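PDB 6NZS: dextranase from Pseudarthrobacter oxydans, which hydrolyses internal alpha-1,6-glucosidic linkages of dextran, as an endo-acting member of glycoside hydrolase family 49. Local coordinates for residues 305-317 with 334-346. Sequence-based numbering, arbitrary orientation.
Sequences ASNCHSSCVKMLQ and VAEPPYHSFVVYG
Tyr-339 is held between sulfur and imidazole: one face of its ring carries CB of Cys-312, 3.8 Å from the ring centroid, and SG of Cys-308, while the opposite face lies against the ring of its neighbour His-340. A flat, polarisable side chain suits this slot beside the Cys-308–Cys-312 disulfide, and its CG, anti to the backbone N (chi1 -160°), swings the ring across so that the disulfide lies over its face. Lys-314 runs alongside the tyrosine in the same direction, its methylenes at the ring edge. Bends at chi2 and chi4 bring NZ to two loop carbonyls, O of His-309 at 2.9 Å and O of Cys-312 at 3.0 Å. A methionine in place of Lys-314 would probably leave both carbonyls without this donor and the disulfide loop less firmly tied down. Further along, the two segments become neighbouring parallel strands, 316-320 and 342-346, of the right-handed beta-helix typical of this family, where Leu-316 N donates to Ser-341 O and Val-343 N to Leu-316 O (3.2 Å). Flexible Met-315 packs its CG against Val-334 CG1, at the end of strand 325-335, and Pro-337 CB in the turn that follows, both at 3.7 Å. Packing is looser toward solvent, where ND1 of exposed His-309 lies at the edge of the His-340 ring, the two imidazole planes inclined at 74°, and the Tyr-345 hydroxyl lies near His-309 and Ser-310.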
ATOM      1  N   ALA A 305     -22.420   3.081 -16.649  1.00 44.28           N
ATOM      2  CA  ALA A 305     -21.844   4.393 -16.373  1.00 43.50           C
ATOM      3  C   ALA A 305     -20.342   4.315 -16.608  1.00 41.72           C
ATOM      4  O   ALA A 305     -19.760   3.230 -16.685  1.00 39.49           O
ATOM      5  CB  ALA A 305     -22.161   4.876 -14.953  1.00 39.03           C
ATOM      6  N   SER A 306     -19.710   5.489 -16.673  1.00 44.25           N
ATOM      7  CA  SER A 306     -18.277   5.568 -16.940  1.00 42.73           C
ATOM      8  C   SER A 306     -17.438   5.139 -15.739  1.00 40.68           C
ATOM      9  O   SER A 306     -16.417   4.463 -15.907  1.00 39.05           O
ATOM     10  CB  SER A 306     -17.912   6.992 -17.364  1.00 44.11           C
ATOM     11  OG  SER A 306     -16.613   7.343 -16.918  1.00 52.18           O
ATOM     12  N   ASN A 307     -17.842   5.529 -14.531  1.00 39.91           N
ATOM     13  CA  ASN A 307     -17.085   5.219 -13.327  1.00 35.04           C
ATOM     14  C   ASN A 307     -18.053   5.067 -12.163  1.00 35.38           C
ATOM     15  O   ASN A 307     -19.243   5.372 -12.271  1.00 33.52           O
ATOM     16  CB  ASN A 307     -16.050   6.307 -13.018  1.00 35.16           C
ATOM     17  CG  ASN A 307     -16.688   7.600 -12.541  1.00 37.66           C
ATOM     18  OD1 ASN A 307     -17.091   7.720 -11.382  1.00 34.02           O
ATOM     19  ND2 ASN A 307     -16.784   8.578 -13.439  1.00 40.04           N
ATOM     20  N   CYS A 308     -17.526   4.583 -11.041  1.00 29.43           N
ATOM     21  CA  CYS A 308     -18.254   4.516  -9.779  1.00 26.85           C
ATOM     22  C   CYS A 308     -17.427   5.137  -8.665  1.00 25.58           C
ATOM     23  O   CYS A 308     -17.385   4.635  -7.534  1.00 24.66           O
ATOM     24  CB  CYS A 308     -18.647   3.082  -9.444  1.00 25.29           C
ATOM     25  SG  CYS A 308     -17.251   1.927  -9.307  1.00 26.48           S
ATOM     26  N   HIS A 309     -16.765   6.255  -8.985  1.00 26.13           N
ATOM     27  CA  HIS A 309     -15.800   6.872  -8.078  1.00 26.78           C
ATOM     28  C   HIS A 309     -16.374   7.102  -6.688  1.00 27.64           C
ATOM     29  O   HIS A 309     -15.650   6.979  -5.692  1.00 26.94           O
ATOM     30  CB  HIS A 309     -15.293   8.187  -8.679  1.00 29.07           C
ATOM     31  CG  HIS A 309     -14.278   8.890  -7.832  1.00 30.43           C
ATOM     32  ND1 HIS A 309     -12.951   8.518  -7.796  1.00 31.58           N
ATOM     33  CD2 HIS A 309     -14.396   9.948  -6.994  1.00 30.82           C
ATOM     34  CE1 HIS A 309     -12.295   9.314  -6.968  1.00 30.69           C
ATOM     35  NE2 HIS A 309     -13.149  10.189  -6.467  1.00 33.32           N
ATOM     36  N   SER A 310     -17.667   7.407  -6.590  1.00 28.36           N
ATOM     37  CA  SER A 310     -18.283   7.731  -5.309  1.00 27.04           C
ATOM     38  C   SER A 310     -19.319   6.715  -4.837  1.00 30.35           C
ATOM     39  O   SER A 310     -19.861   6.883  -3.739  1.00 33.64           O
ATOM     40  CB  SER A 310     -18.908   9.131  -5.353  1.00 34.35           C
ATOM     41  OG  SER A 310     -20.113   9.117  -6.101  1.00 35.58           O
ATOM     42  N   SER A 311     -19.611   5.671  -5.620  1.00 28.90           N
ATOM     43  CA  SER A 311     -20.634   4.693  -5.260  1.00 24.89           C
ATOM     44  C   SER A 311     -20.123   3.263  -5.114  1.00 25.53           C
ATOM     45  O   SER A 311     -20.853   2.412  -4.589  1.00 21.87           O
ATOM     46  CB  SER A 311     -21.783   4.709  -6.277  1.00 29.34           C
ATOM     47  OG  SER A 311     -21.280   4.631  -7.600  1.00 28.12           O
ATOM     48  N   CYS A 312     -18.918   2.961  -5.566  1.00 22.76           N
ATOM     49  CA  CYS A 312     -18.400   1.621  -5.356  1.00 18.62           C
ATOM     50  C   CYS A 312     -17.936   1.455  -3.915  1.00 18.95           C
ATOM     51  O   CYS A 312     -17.511   2.415  -3.266  1.00 21.46           O
ATOM     52  CB  CYS A 312     -17.274   1.330  -6.335  1.00 19.12           C
ATOM     53  SG  CYS A 312     -17.934   0.677  -7.879  1.00 19.70           S
ATOM     54  N   VAL A 313     -18.048   0.217  -3.418  1.00 18.09           N
ATOM     55  CA  VAL A 313     -17.711  -0.084  -2.027  1.00 16.50           C
ATOM     56  C   VAL A 313     -16.269   0.305  -1.740  1.00 19.92           C
ATOM     57  O   VAL A 313     -15.339  -0.098  -2.452  1.00 16.97           O
ATOM     58  CB  VAL A 313     -17.952  -1.573  -1.736  1.00 19.16           C
ATOM     59  CG1 VAL A 313     -17.446  -1.938  -0.331  1.00 18.34           C
ATOM     60  CG2 VAL A 313     -19.418  -1.922  -1.882  1.00 21.68           C
ATOM     61  N   LYS A 314     -16.083   1.105  -0.698  1.00 16.45           N
ATOM     62  CA  LYS A 314     -14.773   1.443  -0.168  1.00 16.33           C
ATOM     63  C   LYS A 314     -14.571   0.644   1.111  1.00 15.19           C
ATOM     64  O   LYS A 314     -15.532   0.314   1.808  1.00 15.86           O
ATOM     65  CB  LYS A 314     -14.700   2.939   0.149  1.00 18.87           C
ATOM     66  CG  LYS A 314     -15.263   3.833  -0.956  1.00 22.47           C
ATOM     67  CD  LYS A 314     -14.383   3.807  -2.201  1.00 21.39           C
ATOM     68  CE  LYS A 314     -14.671   4.996  -3.127  1.00 21.69           C
ATOM     69  NZ  LYS A 314     -16.103   5.022  -3.563  1.00 24.08           N
ATOM     70  N   MET A 315     -13.317   0.298   1.409  1.00 14.47           N
ATOM     71  CA  MET A 315     -13.098  -0.477   2.626  1.00 13.04           C
ATOM     72  C   MET A 315     -13.388   0.355   3.872  1.00 12.93           C
ATOM     73  O   MET A 315     -13.974  -0.150   4.840  1.00 12.29           O
ATOM     74  CB  MET A 315     -11.685  -1.063   2.653  1.00 12.17           C
ATOM     75  CG  MET A 315     -11.426  -2.110   1.555  1.00 11.14           C
ATOM     76  SD  MET A 315     -12.525  -3.542   1.615  1.00 12.80           S
ATOM     77  CE  MET A 315     -12.026  -4.276   3.175  1.00 12.77           C
ATOM     78  N   LEU A 316     -13.004   1.633   3.849  1.00 13.55           N
ATOM     79  CA  LEU A 316     -13.250   2.566   4.940  1.00 13.88           C
ATOM     80  C   LEU A 316     -13.635   3.911   4.346  1.00 12.16           C
ATOM     81  O   LEU A 316     -12.927   4.439   3.481  1.00 13.17           O
ATOM     82  CB  LEU A 316     -11.996   2.734   5.803  1.00 13.89           C
ATOM     83  CG  LEU A 316     -11.532   1.500   6.574  1.00 16.41           C
ATOM     84  CD1 LEU A 316     -10.157   1.765   7.167  1.00 19.24           C
ATOM     85  CD2 LEU A 316     -12.533   1.106   7.648  1.00 13.26           C
ATOM     86  N   GLN A 317     -14.745   4.476   4.823  1.00 14.25           N
ATOM     87  CA  GLN A 317     -15.199   5.770   4.331  1.00 13.97           C
ATOM     88  C   GLN A 317     -15.739   6.590   5.492  1.00 13.60           C
ATOM     89  O   GLN A 317     -16.401   6.050   6.383  1.00 14.14           O
ATOM     90  CB  GLN A 317     -16.281   5.622   3.253  1.00 16.44           C
ATOM     91  CG  GLN A 317     -16.923   6.951   2.856  1.00 16.26           C
ATOM     92  CD  GLN A 317     -17.706   6.859   1.569  1.00 20.23           C
ATOM     93  OE1 GLN A 317     -17.526   5.926   0.787  1.00 21.22           O
ATOM     94  NE2 GLN A 317     -18.587   7.833   1.338  1.00 18.78           N
ATOM     95  N   VAL A 334      -5.974  -4.225   6.040  1.00  9.59           N
ATOM     96  CA  VAL A 334      -7.032  -4.188   5.035  1.00  9.97           C
ATOM     97  C   VAL A 334      -6.607  -5.104   3.895  1.00 10.40           C
ATOM     98  O   VAL A 334      -5.585  -4.858   3.241  1.00 10.43           O
ATOM     99  CB  VAL A 334      -7.270  -2.751   4.543  1.00 10.62           C
ATOM    100  CG1 VAL A 334      -8.255  -2.736   3.370  1.00 14.12           C
ATOM    101  CG2 VAL A 334      -7.775  -1.890   5.699  1.00 11.91           C
ATOM    102  N   ALA A 335      -7.366  -6.173   3.661  1.00 10.39           N
ATOM    103  CA  ALA A 335      -7.007  -7.189   2.681  1.00 10.37           C
ATOM    104  C   ALA A 335      -8.013  -7.224   1.541  1.00 12.43           C
ATOM    105  O   ALA A 335      -9.214  -7.027   1.752  1.00 11.61           O
ATOM    106  CB  ALA A 335      -6.958  -8.571   3.333  1.00 11.31           C
ATOM    107  N   GLU A 336      -7.511  -7.501   0.340  1.00 11.99           N
ATOM    108  CA  GLU A 336      -8.337  -7.783  -0.829  1.00 12.15           C
ATOM    109  C   GLU A 336      -9.453  -6.765  -1.086  1.00 12.00           C
ATOM    110  O   GLU A 336     -10.630  -7.131  -1.190  1.00 13.15           O
ATOM    111  CB  GLU A 336      -8.896  -9.197  -0.766  1.00 14.91           C
ATOM    112  CG  GLU A 336      -8.314 -10.118  -1.800  1.00 17.31           C
ATOM    113  CD  GLU A 336      -8.703 -11.562  -1.582  1.00 12.10           C
ATOM    114  OE1 GLU A 336      -7.872 -12.341  -1.076  1.00 14.18           O
ATOM    115  OE2 GLU A 336      -9.837 -11.914  -1.941  1.00 14.50           O
ATOM    116  N   PRO A 337      -9.122  -5.490  -1.225  1.00 10.23           N
ATOM    117  CA  PRO A 337     -10.151  -4.490  -1.514  1.00 11.16           C
ATOM    118  C   PRO A 337     -10.706  -4.681  -2.917  1.00 11.32           C
ATOM    119  O   PRO A 337      -9.974  -5.065  -3.845  1.00 12.24           O
ATOM    120  CB  PRO A 337      -9.388  -3.163  -1.393  1.00 11.56           C
ATOM    121  CG  PRO A 337      -7.977  -3.518  -1.698  1.00 11.78           C
ATOM    122  CD  PRO A 337      -7.778  -4.890  -1.134  1.00 11.84           C
ATOM    123  N   PRO A 338     -12.006  -4.432  -3.111  1.00 11.53           N
ATOM    124  CA  PRO A 338     -12.591  -4.466  -4.459  1.00 13.49           C
ATOM    125  C   PRO A 338     -12.487  -3.143  -5.204  1.00 13.30           C
ATOM    126  O   PRO A 338     -12.807  -3.095  -6.406  1.00 13.42           O
ATOM    127  CB  PRO A 338     -14.063  -4.783  -4.166  1.00 12.71           C
ATOM    128  CG  PRO A 338     -14.317  -4.080  -2.856  1.00 11.82           C
ATOM    129  CD  PRO A 338     -13.031  -4.271  -2.063  1.00 11.37           C
ATOM    130  N   TYR A 339     -12.040  -2.084  -4.529  1.00 13.00           N
ATOM    131  CA  TYR A 339     -11.970  -0.731  -5.083  1.00 12.79           C
ATOM    132  C   TYR A 339     -11.020   0.077  -4.193  1.00 14.25           C
ATOM    133  O   TYR A 339     -10.150  -0.502  -3.538  1.00 13.72           O
ATOM    134  CB  TYR A 339     -13.397  -0.153  -5.202  1.00 15.67           C
ATOM    135  CG  TYR A 339     -13.533   1.009  -6.167  1.00 16.24           C
ATOM    136  CD1 TYR A 339     -13.311   0.835  -7.526  1.00 18.13           C
ATOM    137  CD2 TYR A 339     -13.890   2.277  -5.717  1.00 19.09           C
ATOM    138  CE1 TYR A 339     -13.441   1.892  -8.416  1.00 20.98           C
ATOM    139  CE2 TYR A 339     -14.025   3.341  -6.599  1.00 19.91           C
ATOM    140  CZ  TYR A 339     -13.800   3.139  -7.947  1.00 21.66           C
ATOM    141  OH  TYR A 339     -13.929   4.186  -8.843  1.00 23.64           O
ATOM    142  N   HIS A 340     -11.198   1.400  -4.151  1.00 14.93           N
ATOM    143  CA  HIS A 340     -10.307   2.230  -3.342  1.00 14.88           C
ATOM    144  C   HIS A 340     -10.384   1.830  -1.873  1.00 14.57           C
ATOM    145  O   HIS A 340     -11.447   1.466  -1.358  1.00 15.42           O
ATOM    146  CB  HIS A 340     -10.683   3.713  -3.427  1.00 14.87           C
ATOM    147  CG  HIS A 340     -10.647   4.287  -4.806  1.00 17.22           C
ATOM    148  ND1 HIS A 340     -11.092   5.564  -5.080  1.00 20.77           N
ATOM    149  CD2 HIS A 340     -10.223   3.777  -5.985  1.00 19.18           C
ATOM    150  CE1 HIS A 340     -10.951   5.809  -6.371  1.00 21.61           C
ATOM    151  NE2 HIS A 340     -10.430   4.740  -6.943  1.00 20.86           N
ATOM    152  N   SER A 341      -9.243   1.953  -1.182  1.00 15.53           N
ATOM    153  CA  SER A 341      -9.173   1.563   0.225  1.00 14.64           C
ATOM    154  C   SER A 341      -9.880   2.556   1.141  1.00 13.02           C
ATOM    155  O   SER A 341     -10.526   2.149   2.112  1.00 15.71           O
ATOM    156  CB  SER A 341      -7.710   1.398   0.661  1.00 17.05           C
ATOM    157  OG  SER A 341      -6.975   2.622   0.556  1.00 16.36           O
ATOM    158  N   PHE A 342      -9.770   3.853   0.865  1.00 12.68           N
ATOM    159  CA  PHE A 342     -10.053   4.826   1.914  1.00 13.49           C
ATOM    160  C   PHE A 342     -10.443   6.150   1.278  1.00 13.12           C
ATOM    161  O   PHE A 342      -9.766   6.615   0.359  1.00 14.06           O
ATOM    162  CB  PHE A 342      -8.785   5.010   2.771  1.00 12.96           C
ATOM    163  CG  PHE A 342      -8.961   5.979   3.899  1.00 11.53           C
ATOM    164  CD1 PHE A 342      -8.754   7.335   3.701  1.00 13.38           C
ATOM    165  CD2 PHE A 342      -9.353   5.535   5.149  1.00 14.43           C
ATOM    166  CE1 PHE A 342      -8.942   8.236   4.731  1.00 15.54           C
ATOM    167  CE2 PHE A 342      -9.540   6.440   6.187  1.00 13.09           C
ATOM    168  CZ  PHE A 342      -9.330   7.778   5.976  1.00 14.11           C
ATOM    169  N   VAL A 343     -11.506   6.779   1.791  1.00 14.64           N
ATOM    170  CA  VAL A 343     -11.905   8.102   1.322  1.00 15.97           C
ATOM    171  C   VAL A 343     -12.652   8.841   2.422  1.00 14.46           C
ATOM    172  O   VAL A 343     -13.289   8.238   3.291  1.00 15.45           O
ATOM    173  CB  VAL A 343     -12.748   8.057   0.024  1.00 16.95           C
ATOM    174  CG1 VAL A 343     -14.188   7.645   0.322  1.00 19.57           C
ATOM    175  CG2 VAL A 343     -12.716   9.405  -0.700  1.00 17.40           C
ATOM    176  N   VAL A 344     -12.535  10.163   2.389  1.00 15.04           N
ATOM    177  CA  VAL A 344     -13.304  11.059   3.237  1.00 15.00           C
ATOM    178  C   VAL A 344     -13.970  12.062   2.313  1.00 16.30           C
ATOM    179  O   VAL A 344     -13.311  12.631   1.436  1.00 16.54           O
ATOM    180  CB  VAL A 344     -12.402  11.799   4.243  1.00 14.32           C
ATOM    181  CG1 VAL A 344     -13.227  12.786   5.071  1.00 16.79           C
ATOM    182  CG2 VAL A 344     -11.664  10.812   5.132  1.00 16.81           C
ATOM    183  N   TYR A 345     -15.271  12.262   2.487  1.00 17.85           N
ATOM    184  CA  TYR A 345     -15.993  13.297   1.768  1.00 18.32           C
ATOM    185  C   TYR A 345     -16.514  14.315   2.768  1.00 17.20           C
ATOM    186  O   TYR A 345     -16.777  13.986   3.926  1.00 16.95           O
ATOM    187  CB  TYR A 345     -17.169  12.716   0.997  1.00 18.50           C
ATOM    188  CG  TYR A 345     -16.762  11.882  -0.192  1.00 22.62           C
ATOM    189  CD1 TYR A 345     -15.992  12.423  -1.214  1.00 29.93           C
ATOM    190  CD2 TYR A 345     -17.147  10.557  -0.295  1.00 22.81           C
ATOM    191  CE1 TYR A 345     -15.616  11.656  -2.305  1.00 28.99           C
ATOM    192  CE2 TYR A 345     -16.780   9.786  -1.380  1.00 25.66           C
ATOM    193  CZ  TYR A 345     -16.016  10.341  -2.378  1.00 28.15           C
ATOM    194  OH  TYR A 345     -15.654   9.573  -3.461  1.00 35.39           O
ATOM    195  N   GLY A 346     -16.668  15.556   2.305  1.00 19.50           N
ATOM    196  CA  GLY A 346     -17.091  16.655   3.147  1.00 18.97           C
ATOM    197  C   GLY A 346     -16.040  17.752   3.167  1.00 16.83           C
ATOM    198  O   GLY A 346     -15.454  18.092   2.133  1.00 20.75           O
TER
HETATM  199  O   HOH W   1     -12.294   6.535  -9.250  1.00 34.61           O
HETATM  200  O   HOH W   2     -12.645  -1.073  -1.735  1.00 15.44           O